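Local coordinates for uncharacterized ACR, COG1565 superfamily (Burkholderia thailandensis, PDB 4F3N), which is functionally uncharacterised but probably acts as an S-adenosyl-L-methionine-dependent methyltransferase, perhaps one that symmetrically dimethylates protein arginines, at residues P128-S136 with R414-A422; L367-L376 with A390-I398. One frame throughout, in Å; residues are numbered along the deposited sequence.

Both contacts lie beside helix 118-136, which flanks the mixed seven-stranded sheet; the sheet's strand order 3-2-1-4-5-7-6 is that of a class I methyltransferase. Contact 1 lays the loop after strand 407-414 along helix 118-136; contact 2, which falls between these two segments in sequence, packs helices 363-369 and 372-376 on helix 384-398. Their centres are about 21 Å apart, yet they touch where Ala422 O receives a probable hydrogen bond from Asn369 ND2 at 3.0 Å, and Pro128 CD packs on Ala370 CB at 3.8 Å. Contact 1 is remote from the cofactor site. In contact 2 the Leu397 side chain lies about 8 Å from that of Asn214, a residue that binds S-adenosyl-L-homocysteine; no cofactor is bound in this model.

Contact 1: P128-S136 with R414-A422; sequences PVAQALDAS and RGIDGALDA
Gln131 reaches from its helix to the loop backbone at Asp421, where Asp421 N donates to Gln131 OE1 over 2.9 Å with an N-H...O angle of 157°. An extended chain, with CG anti to the backbone N, carries the amide that far. OE1 also accepts from a water that in turn accepts from Ala422 N, while Gln131 NE2 gives only a weak bond to Asp421 OD1 at 3.4 Å, the amide and carboxylate planes standing 78° apart. Leu420 runs past Gln131 in the opposite direction, its CD2 lying 3.9 Å from Gln131 CG. Toward the start of the helix segment, Pro128 CB meets Ala422 CB at 3.7 Å. At the other end Ile416 spreads its two branches: CG2 touches Ala135 CB, and CD1 packs 3.9 Å from Ala132 CB. Ser136 OG, held between its backbone N and carbonyl carbon (chi1 63°), hydrogen-bonds Ala132 O at 2.8 Å and pairs with Thr138 OG1; Ala132 O also accepts from Ser136 N, on the opposite face of its plane. A second water accepts from Asp417 N. The loop thus bridges helix 118-136 and the sheet: Ile416 and Leu420 also pack on Leu358 of strand 356-362, and on Ala293 and Phe295 of strand 293-298 respectively.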
loop_
_atom_site.group_PDB
_atom_site.type_symbol
_atom_site.label_atom_id
_atom_site.label_comp_id
_atom_site.label_asym_id
_atom_site.label_seq_id
_atom_site.Cartn_x
_atom_site.Cartn_y
_atom_site.Cartn_z
ATOM N N PRO A 128 -6.292 -0.180 -18.400
ATOM C CA PRO A 128 -4.817 -0.218 -18.488
ATOM C C PRO A 128 -4.184 -1.566 -18.180
ATOM O O PRO A 128 -3.122 -1.871 -18.734
ATOM C CB PRO A 128 -4.361 0.871 -17.484
ATOM C CG PRO A 128 -5.557 1.109 -16.591
ATOM C CD PRO A 128 -6.783 0.759 -17.371
ATOM N N VAL A 129 -4.779 -2.394 -17.332
ATOM C CA VAL A 129 -4.252 -3.735 -17.131
ATOM C C VAL A 129 -4.290 -4.513 -18.452
ATOM O O VAL A 129 -3.304 -5.097 -18.865
ATOM C CB VAL A 129 -4.976 -4.469 -15.999
ATOM C CG1 VAL A 129 -4.599 -5.960 -15.911
ATOM C CG2 VAL A 129 -4.604 -3.766 -14.681
ATOM N N ALA A 130 -5.415 -4.474 -19.135
ATOM C CA ALA A 130 -5.526 -5.169 -20.435
ATOM C C ALA A 130 -4.539 -4.589 -21.462
ATOM O O ALA A 130 -3.882 -5.326 -22.218
ATOM C CB ALA A 130 -6.973 -5.109 -20.928
ATOM N N GLN A 131 -4.416 -3.271 -21.497
ATOM C CA GLN A 131 -3.479 -2.646 -22.397
ATOM C C GLN A 131 -2.042 -3.076 -22.113
ATOM O O GLN A 131 -1.273 -3.288 -23.049
ATOM C CB GLN A 131 -3.614 -1.119 -22.382
ATOM C CG GLN A 131 -2.896 -0.478 -23.546
ATOM C CD GLN A 131 -3.178 1.023 -23.698
ATOM O OE1 GLN A 131 -3.290 1.745 -22.721
ATOM N NE2 GLN A 131 -3.301 1.492 -24.946
ATOM N N ALA A 132 -1.661 -3.215 -20.848
ATOM C CA ALA A 132 -0.310 -3.647 -20.499
ATOM C C ALA A 132 -0.091 -5.113 -20.863
ATOM O O ALA A 132 0.988 -5.466 -21.358
ATOM C CB ALA A 132 -0.034 -3.401 -19.014
ATOM N N LEU A 133 -1.111 -5.957 -20.630
ATOM C CA LEU A 133 -1.050 -7.379 -21.035
ATOM C C LEU A 133 -0.842 -7.458 -22.553
ATOM O O LEU A 133 0.008 -8.184 -23.027
ATOM C CB LEU A 133 -2.320 -8.105 -20.630
ATOM C CG LEU A 133 -2.485 -8.357 -19.136
ATOM C CD1 LEU A 133 -3.932 -8.743 -18.827
ATOM C CD2 LEU A 133 -1.509 -9.384 -18.552
ATOM N N ASP A 134 -1.642 -6.720 -23.314
ATOM C CA ASP A 134 -1.522 -6.755 -24.784
ATOM C C ASP A 134 -0.148 -6.301 -25.238
ATOM O O ASP A 134 0.457 -6.885 -26.156
ATOM C CB ASP A 134 -2.515 -5.783 -25.432
ATOM C CG ASP A 134 -3.976 -6.255 -25.356
ATOM O OD1 ASP A 134 -4.237 -7.463 -25.205
ATOM O OD2 ASP A 134 -4.862 -5.386 -25.504
ATOM N N ALA A 135 0.281 -5.171 -24.695
ATOM C CA ALA A 135 1.544 -4.546 -25.105
ATOM C C ALA A 135 2.765 -5.426 -24.798
ATOM O O ALA A 135 3.733 -5.435 -25.584
ATOM C CB ALA A 135 1.673 -3.185 -24.455
ATOM N N SER A 136 2.730 -6.156 -23.670
ATOM C CA SER A 136 3.797 -7.056 -23.275
ATOM C C SER A 136 3.628 -8.495 -23.754
ATOM O O SER A 136 4.526 -9.306 -23.556
ATOM C CB SER A 136 3.997 -7.062 -21.757
ATOM O OG SER A 136 2.855 -7.536 -21.091
ATOM N N ARG A 414 8.514 -3.852 -18.259
ATOM C CA ARG A 414 9.560 -4.428 -19.106
ATOM C C ARG A 414 8.876 -4.969 -20.336
ATOM O O ARG A 414 7.855 -5.662 -20.260
ATOM C CB ARG A 414 10.294 -5.549 -18.417
ATOM C CG ARG A 414 11.046 -5.113 -17.196
ATOM C CD ARG A 414 11.953 -6.246 -16.775
ATOM N NE ARG A 414 12.582 -6.032 -15.481
ATOM C CZ ARG A 414 13.846 -5.672 -15.311
ATOM N NH1 ARG A 414 14.642 -5.397 -16.351
ATOM N NH2 ARG A 414 14.321 -5.563 -14.072
ATOM N N GLY A 415 9.417 -4.624 -21.498
ATOM C CA GLY A 415 8.847 -5.101 -22.720
ATOM C C GLY A 415 7.621 -4.388 -23.182
ATOM O O GLY A 415 6.905 -4.932 -24.017
ATOM N N ILE A 416 7.369 -3.188 -22.657
ATOM C CA ILE A 416 6.308 -2.330 -23.130
ATOM C C ILE A 416 6.966 -1.095 -23.761
ATOM O O ILE A 416 7.734 -0.392 -23.111
ATOM C CB ILE A 416 5.315 -1.944 -22.005
ATOM C CG1 ILE A 416 4.585 -3.208 -21.495
ATOM C CG2 ILE A 416 4.306 -0.942 -22.502
ATOM C CD1 ILE A 416 3.530 -2.933 -20.437
ATOM N N ASP A 417 6.680 -0.872 -25.044
ATOM C CA ASP A 417 7.242 0.245 -25.798
ATOM C C ASP A 417 6.063 1.184 -25.978
ATOM O O ASP A 417 4.957 0.763 -26.282
ATOM C CB ASP A 417 7.755 -0.247 -27.178
ATOM C CG ASP A 417 8.479 -1.595 -27.107
ATOM O OD1 ASP A 417 9.551 -1.617 -26.522
ATOM O OD2 ASP A 417 7.980 -2.610 -27.688
ATOM N N GLY A 418 6.274 2.464 -25.838
ATOM C CA GLY A 418 5.166 3.370 -25.956
ATOM C C GLY A 418 4.523 3.581 -24.596
ATOM O O GLY A 418 5.082 3.165 -23.566
ATOM N N ALA A 419 3.356 4.201 -24.614
ATOM C CA ALA A 419 2.683 4.713 -23.406
ATOM C C ALA A 419 1.370 3.977 -23.239
ATOM O O ALA A 419 0.797 3.506 -24.235
ATOM C CB ALA A 419 2.404 6.212 -23.570
ATOM N N LEU A 420 0.877 3.859 -22.005
ATOM C CA LEU A 420 -0.508 3.485 -21.763
ATOM C C LEU A 420 -1.372 4.714 -21.836
ATOM O O LEU A 420 -0.949 5.802 -21.405
ATOM C CB LEU A 420 -0.759 2.878 -20.370
ATOM C CG LEU A 420 0.045 1.652 -19.973
ATOM C CD1 LEU A 420 -0.417 1.252 -18.566
ATOM C CD2 LEU A 420 -0.106 0.534 -20.996
ATOM N N ASP A 421 -2.570 4.524 -22.356
ATOM C CA ASP A 421 -3.590 5.589 -22.401
ATOM C C ASP A 421 -3.799 6.137 -20.989
ATOM O O ASP A 421 -4.008 7.335 -20.796
ATOM C CB ASP A 421 -4.911 5.047 -22.974
ATOM C CG ASP A 421 -4.790 4.631 -24.456
ATOM O OD1 ASP A 421 -3.736 4.874 -25.075
ATOM O OD2 ASP A 421 -5.737 4.035 -24.984
ATOM N N ALA A 422 -3.719 5.272 -19.982
ATOM C CA ALA A 422 -3.969 5.746 -18.613
ATOM C C ALA A 422 -3.012 6.799 -18.100
ATOM O O ALA A 422 -3.393 7.562 -17.192
ATOM C CB ALA A 422 -4.049 4.580 -17.636
HETATM O O HOH W 1 -4.417 2.552 -20.427
HETATM O O HOH W 2 4.895 -2.609 -26.322
#

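Contact 2: L367-L376 with A390-I398; sequences LLNAGITDVL and AANAVQKLI
Ile372 meets Val394 tip to tip, its CG1 4.0 Å from Val394 CG2, where helix 372-376 begins its antiparallel run along 390-398: the axes lie at 169° and approach to 10.4 Å. No hydrogen bond crosses this interface, so apolar side chains carry it. Ile372 chi1 of -165° swings CG1 away from its own amide nitrogen, and CD1 carries on to Leu397 CD1, 3.9 Å away, the two side chains crossing obliquely. A Schellman motif at Gly371 (phi 98°), with Ile372 N bonded to Leu367 O and Gly371 N to Leu368 O, ends the preceding helix; the same glycine is N-cap of the next. This turn lets Leu367 and Ile372, on successive helices, face one partner helix. Leu367 crosses Leu397 at about a right angle, its CD1 3.8 Å from Leu397 CB. Ile398 sends its two branches to neighbouring residues of the last turn before Gly371, CG2 to Leu367 CB at 4.1 Å and CD1 to Leu368 CD2 at 4.0 Å. Helix 118-136 packs alongside: Thr124 touches Leu367 and Ile372, and Leu120 touches Val394. At the far end Leu376 lies against Ala390 and Ala391, CD2 reaching Val394 CG2, while CD1 presses on Ala390 CB at 3.5 Å, a tight methyl-methyl approach.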
loop_
_atom_site.group_PDB
_atom_site.type_symbol
_atom_site.label_atom_id
_atom_site.label_comp_id
_atom_site.label_asym_id
_atom_site.label_seq_id
_atom_site.Cartn_x
_atom_site.Cartn_y
_atom_site.Cartn_z
ATOM N N LEU A 367 -7.525 7.435 -13.454
ATOM C CA LEU A 367 -8.892 6.908 -13.610
ATOM C C LEU A 367 -9.639 7.672 -14.705
ATOM O O LEU A 367 -10.356 7.061 -15.509
ATOM C CB LEU A 367 -9.662 6.921 -12.297
ATOM C CG LEU A 367 -9.186 5.951 -11.218
ATOM C CD1 LEU A 367 -10.019 6.038 -9.933
ATOM C CD2 LEU A 367 -9.205 4.493 -11.733
ATOM N N LEU A 368 -9.491 8.978 -14.739
ATOM C CA LEU A 368 -10.063 9.748 -15.841
ATOM C C LEU A 368 -9.524 9.281 -17.222
ATOM O O LEU A 368 -10.294 9.058 -18.164
ATOM C CB LEU A 368 -9.775 11.230 -15.660
ATOM C CG LEU A 368 -10.636 11.894 -14.604
ATOM C CD1 LEU A 368 -10.009 13.268 -14.282
ATOM C CD2 LEU A 368 -12.084 12.002 -15.086
ATOM N N ASN A 369 -8.205 9.189 -17.327
ATOM C CA ASN A 369 -7.557 8.727 -18.554
ATOM C C ASN A 369 -8.003 7.345 -18.996
ATOM O O ASN A 369 -8.189 7.081 -20.213
ATOM C CB ASN A 369 -6.055 8.770 -18.379
ATOM C CG ASN A 369 -5.467 10.175 -18.396
ATOM O OD1 ASN A 369 -6.140 11.170 -18.765
ATOM N ND2 ASN A 369 -4.179 10.285 -18.015
ATOM N N ALA A 370 -8.244 6.492 -18.014
ATOM C CA ALA A 370 -8.636 5.116 -18.207
ATOM C C ALA A 370 -10.132 4.972 -18.495
ATOM O O ALA A 370 -10.607 3.868 -18.825
ATOM C CB ALA A 370 -8.229 4.300 -16.969
ATOM N N GLY A 371 -10.885 6.063 -18.455
ATOM C CA GLY A 371 -12.278 5.995 -18.875
ATOM C C GLY A 371 -13.328 5.850 -17.805
ATOM O O GLY A 371 -14.433 5.421 -18.119
ATOM N N ILE A 372 -13.045 6.244 -16.563
ATOM C CA ILE A 372 -14.047 6.087 -15.480
ATOM C C ILE A 372 -15.372 6.805 -15.773
ATOM O O ILE A 372 -16.442 6.316 -15.370
ATOM C CB ILE A 372 -13.512 6.462 -14.078
ATOM C CG1 ILE A 372 -14.437 5.927 -12.982
ATOM C CG2 ILE A 372 -13.269 7.983 -13.943
ATOM C CD1 ILE A 372 -13.795 6.031 -11.586
ATOM N N THR A 373 -15.311 7.981 -16.397
ATOM C CA THR A 373 -16.544 8.719 -16.647
ATOM C C THR A 373 -17.344 8.013 -17.720
ATOM O O THR A 373 -18.573 8.097 -17.721
ATOM C CB THR A 373 -16.322 10.193 -16.992
ATOM O OG1 THR A 373 -15.550 10.319 -18.177
ATOM C CG2 THR A 373 -15.595 10.910 -15.835
ATOM N N ASP A 374 -16.654 7.293 -18.582
ATOM C CA ASP A 374 -17.340 6.500 -19.634
ATOM C C ASP A 374 -18.065 5.336 -18.987
ATOM O O ASP A 374 -19.214 5.032 -19.324
ATOM C CB ASP A 374 -16.363 5.988 -20.700
ATOM C CG ASP A 374 -15.669 7.098 -21.464
ATOM O OD1 ASP A 374 -16.170 8.249 -21.510
ATOM O OD2 ASP A 374 -14.581 6.811 -22.032
ATOM N N VAL A 375 -17.395 4.716 -18.013
ATOM C CA VAL A 375 -17.995 3.660 -17.228
ATOM C C VAL A 375 -19.250 4.208 -16.556
ATOM O O VAL A 375 -20.313 3.627 -16.663
ATOM C CB VAL A 375 -17.013 3.119 -16.161
ATOM C CG1 VAL A 375 -17.689 2.074 -15.270
ATOM C CG2 VAL A 375 -15.772 2.537 -16.838
ATOM N N LEU A 376 -19.128 5.331 -15.857
ATOM C CA LEU A 376 -20.326 5.958 -15.237
ATOM C C LEU A 376 -21.420 6.216 -16.258
ATOM O O LEU A 376 -22.608 5.998 -15.971
ATOM C CB LEU A 376 -19.960 7.285 -14.525
ATOM C CG LEU A 376 -21.041 8.059 -13.766
ATOM C CD1 LEU A 376 -21.680 7.201 -12.687
ATOM C CD2 LEU A 376 -20.409 9.320 -13.179
ATOM N N ALA A 390 -23.336 5.304 -8.131
ATOM C CA ALA A 390 -22.209 5.220 -9.072
ATOM C C ALA A 390 -21.504 6.581 -9.166
ATOM O O ALA A 390 -20.290 6.651 -9.114
ATOM C CB ALA A 390 -22.686 4.779 -10.438
ATOM N N ALA A 391 -22.292 7.651 -9.312
ATOM C CA ALA A 391 -21.746 9.006 -9.380
ATOM C C ALA A 391 -21.017 9.387 -8.080
ATOM O O ALA A 391 -19.923 9.947 -8.111
ATOM C CB ALA A 391 -22.880 10.002 -9.696
ATOM N N ASN A 392 -21.598 9.074 -6.924
ATOM C CA ASN A 392 -20.928 9.325 -5.659
ATOM C C ASN A 392 -19.608 8.539 -5.525
ATOM O O ASN A 392 -18.639 9.068 -5.005
ATOM C CB ASN A 392 -21.850 8.957 -4.483
ATOM C CG ASN A 392 -22.989 9.935 -4.299
ATOM O OD1 ASN A 392 -22.896 11.139 -4.635
ATOM N ND2 ASN A 392 -24.087 9.433 -3.727
ATOM N N ALA A 393 -19.604 7.293 -6.020
ATOM C CA ALA A 393 -18.391 6.443 -5.994
ATOM C C ALA A 393 -17.273 7.067 -6.828
ATOM O O ALA A 393 -16.136 7.151 -6.366
ATOM C CB ALA A 393 -18.684 5.019 -6.502
ATOM N N VAL A 394 -17.611 7.455 -8.043
ATOM C CA VAL A 394 -16.696 8.108 -8.939
ATOM C C VAL A 394 -16.142 9.365 -8.270
ATOM O O VAL A 394 -14.941 9.626 -8.289
ATOM C CB VAL A 394 -17.338 8.459 -10.276
ATOM C CG1 VAL A 394 -16.408 9.347 -11.102
ATOM C CG2 VAL A 394 -17.718 7.194 -11.033
ATOM N N GLN A 395 -17.006 10.162 -7.666
ATOM C CA GLN A 395 -16.515 11.384 -7.053
ATOM C C GLN A 395 -15.559 11.099 -5.914
ATOM O O GLN A 395 -14.562 11.800 -5.751
ATOM C CB GLN A 395 -17.691 12.263 -6.577
ATOM C CG GLN A 395 -17.245 13.565 -5.956
ATOM C CD GLN A 395 -18.418 14.453 -5.631
ATOM O OE1 GLN A 395 -19.303 14.048 -4.862
ATOM N NE2 GLN A 395 -18.433 15.668 -6.186
ATOM N N LYS A 396 -15.844 10.094 -5.091
ATOM C CA LYS A 396 -14.918 9.729 -4.018
ATOM C C LYS A 396 -13.560 9.308 -4.596
ATOM O O LYS A 396 -12.498 9.624 -4.029
ATOM C CB LYS A 396 -15.504 8.582 -3.200
ATOM N N LEU A 397 -13.614 8.573 -5.704
ATOM C CA LEU A 397 -12.373 8.084 -6.332
ATOM C C LEU A 397 -11.518 9.188 -6.965
ATOM O O LEU A 397 -10.295 9.060 -7.000
ATOM C CB LEU A 397 -12.669 7.022 -7.374
ATOM C CG LEU A 397 -13.141 5.671 -6.848
ATOM C CD1 LEU A 397 -13.586 4.749 -7.950
ATOM C CD2 LEU A 397 -12.062 4.985 -6.009
ATOM N N ILE A 398 -12.150 10.252 -7.471
ATOM C CA ILE A 398 -11.448 11.211 -8.318
ATOM C C ILE A 398 -11.423 12.637 -7.774
ATOM O O ILE A 398 -10.570 13.433 -8.190
ATOM C CB ILE A 398 -11.926 11.203 -9.826
ATOM C CG1 ILE A 398 -13.296 11.877 -10.009
ATOM C CG2 ILE A 398 -11.933 9.746 -10.359
ATOM C CD1 ILE A 398 -13.765 11.964 -11.474
#